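Local coordinates for AB hydrolase-1 domain-containing protein (Streptococcus mutans, PDB 4L9A) that probably acts as a carboxylesterase of the alpha/beta hydrolase fold, hydrolysing carboxylic ester bonds, at residues A[51-56]-A[193-198]. Sequence-based numbering, arbitrary orientation.
Sequences GFFSTA and QLWRGY
Phe52 and Phe53 meet Leu194, Trp195 and Tyr198 in a buried, mainly aromatic contact that joins the loop after strand 43-47 to helix 188-206. The Phe53 ring turns an edge to the indole, with planes at 85° and centroids 5.0 Å apart, a T-shaped pair in which Phe53 CE1 stands over the six-membered ring of Trp195. Leu194 CD2 lies over one face of the phenyl ring, Leu194 CG is 3.6 Å from Phe53 CD1, and Leu194 CD1 packs on the root of the ring, near Phe53 CG and CB. Tyr198 comes in obliquely, its CD2 3.7 Å from Phe53 CE1. With CG anti to the backbone N (chi1 -177°), the tyrosine ring is carried between two neighbours: Trp195 CZ3 sits over the centre of one face, and Phe52 CD2 lies over the rim of the opposite face. The Phe52 and Tyr198 planes are inclined at 46°, and the closest approach is Phe52 CB to Tyr198 CD2 at 3.6 Å. A water links the backbones beside this apolar patch, accepting from Ser54 N at 2.9 Å and donating to Leu194 O at 2.7 Å. Further out, Trp195 NE1 hydrogen-bonds to Ser182 OG of helix 171-185, while Lys179 makes a cation-pi contact with the indole. Ser54 OG and Thr55 N hydrogen-bond to Asp76, just after strand 71-75. The aromatic cluster thus packs a helix inserted between strands 134-141 and 235-239, where cap helices commonly lie, against the loop in which alpha/beta hydrolases usually build part of the oxyanion hole.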
# COMPACT_ATOMS: atom_id res chain seq x y z
N GLY A 51 0.74 -8.84 2.99
CA GLY A 51 -0.52 -9.51 3.18
C GLY A 51 -0.88 -10.21 1.89
O GLY A 51 -0.16 -10.09 0.91
N PHE A 52 -2.00 -10.92 1.90
CA PHE A 52 -2.40 -11.75 0.78
C PHE A 52 -3.59 -11.15 0.04
O PHE A 52 -3.99 -11.68 -0.99
CB PHE A 52 -2.80 -13.16 1.23
CG PHE A 52 -1.67 -13.95 1.82
CD1 PHE A 52 -0.35 -13.56 1.64
CD2 PHE A 52 -1.93 -15.11 2.56
CE1 PHE A 52 0.68 -14.29 2.19
CE2 PHE A 52 -0.90 -15.85 3.11
CZ PHE A 52 0.41 -15.44 2.93
N PHE A 53 -4.16 -10.07 0.56
CA PHE A 53 -5.31 -9.47 -0.11
C PHE A 53 -4.93 -8.89 -1.47
O PHE A 53 -3.85 -8.34 -1.64
CB PHE A 53 -5.92 -8.36 0.74
CG PHE A 53 -6.26 -8.77 2.14
CD1 PHE A 53 -7.19 -9.76 2.38
CD2 PHE A 53 -5.66 -8.14 3.23
CE1 PHE A 53 -7.51 -10.13 3.68
CE2 PHE A 53 -5.98 -8.50 4.54
CZ PHE A 53 -6.90 -9.50 4.76
N SER A 54 -5.83 -8.98 -2.44
CA SER A 54 -5.62 -8.31 -3.72
C SER A 54 -5.87 -6.83 -3.51
O SER A 54 -6.69 -6.45 -2.68
CB SER A 54 -6.55 -8.87 -4.81
OG SER A 54 -6.19 -8.37 -6.09
N THR A 55 -5.17 -5.98 -4.27
CA THR A 55 -5.07 -4.56 -3.91
C THR A 55 -6.37 -3.80 -4.14
O THR A 55 -6.79 -3.00 -3.30
CB THR A 55 -3.89 -3.89 -4.61
OG1 THR A 55 -2.68 -4.49 -4.12
CG2 THR A 55 -3.86 -2.38 -4.34
N ALA A 56 -7.04 -4.06 -5.26
CA ALA A 56 -8.31 -3.40 -5.52
C ALA A 56 -9.35 -3.73 -4.43
O ALA A 56 -10.11 -2.85 -4.01
CB ALA A 56 -8.85 -3.78 -6.90
N GLN A 193 -15.47 -10.94 -1.14
CA GLN A 193 -14.57 -10.78 -2.27
C GLN A 193 -13.13 -10.60 -1.74
O GLN A 193 -12.21 -11.28 -2.18
CB GLN A 193 -15.01 -9.60 -3.15
CG GLN A 193 -14.35 -9.57 -4.54
CD GLN A 193 -14.69 -10.80 -5.39
OE1 GLN A 193 -15.83 -11.26 -5.41
NE2 GLN A 193 -13.69 -11.34 -6.09
N LEU A 194 -12.96 -9.71 -0.77
CA LEU A 194 -11.66 -9.55 -0.12
C LEU A 194 -11.08 -10.91 0.27
O LEU A 194 -9.91 -11.20 0.00
CB LEU A 194 -11.78 -8.68 1.13
CG LEU A 194 -10.48 -8.35 1.88
CD1 LEU A 194 -9.60 -7.42 1.05
CD2 LEU A 194 -10.80 -7.70 3.24
N TRP A 195 -11.89 -11.76 0.90
CA TRP A 195 -11.36 -13.03 1.38
C TRP A 195 -11.19 -14.08 0.27
O TRP A 195 -10.38 -15.00 0.40
CB TRP A 195 -12.14 -13.55 2.60
CG TRP A 195 -11.79 -12.72 3.81
CD1 TRP A 195 -12.50 -11.68 4.32
CD2 TRP A 195 -10.58 -12.80 4.58
NE1 TRP A 195 -11.83 -11.13 5.39
CE2 TRP A 195 -10.65 -11.81 5.58
CE3 TRP A 195 -9.46 -13.64 4.55
CZ2 TRP A 195 -9.64 -11.62 6.52
CZ3 TRP A 195 -8.46 -13.46 5.48
CH2 TRP A 195 -8.56 -12.45 6.46
N ARG A 196 -11.94 -13.94 -0.83
CA ARG A 196 -11.71 -14.81 -1.98
C ARG A 196 -10.29 -14.62 -2.51
O ARG A 196 -9.63 -15.58 -2.87
CB ARG A 196 -12.74 -14.57 -3.09
CG ARG A 196 -14.10 -15.15 -2.80
CD ARG A 196 -15.04 -15.01 -3.98
NE ARG A 196 -16.40 -15.42 -3.61
CZ ARG A 196 -17.42 -14.59 -3.44
NH1 ARG A 196 -17.25 -13.28 -3.63
NH2 ARG A 196 -18.61 -15.06 -3.09
N GLY A 197 -9.82 -13.38 -2.54
CA GLY A 197 -8.46 -13.12 -2.98
C GLY A 197 -7.40 -13.66 -2.03
O GLY A 197 -6.42 -14.29 -2.45
N TYR A 198 -7.60 -13.41 -0.74
CA TYR A 198 -6.73 -13.99 0.28
C TYR A 198 -6.62 -15.50 0.11
O TYR A 198 -5.52 -16.06 0.09
CB TYR A 198 -7.29 -13.68 1.68
CG TYR A 198 -6.42 -14.18 2.80
CD1 TYR A 198 -6.43 -15.51 3.18
CD2 TYR A 198 -5.57 -13.31 3.48
CE1 TYR A 198 -5.62 -15.96 4.21
CE2 TYR A 198 -4.77 -13.75 4.50
CZ TYR A 198 -4.80 -15.08 4.86
OH TYR A 198 -4.00 -15.53 5.88
O HOH W 1 -8.53 -9.91 -1.89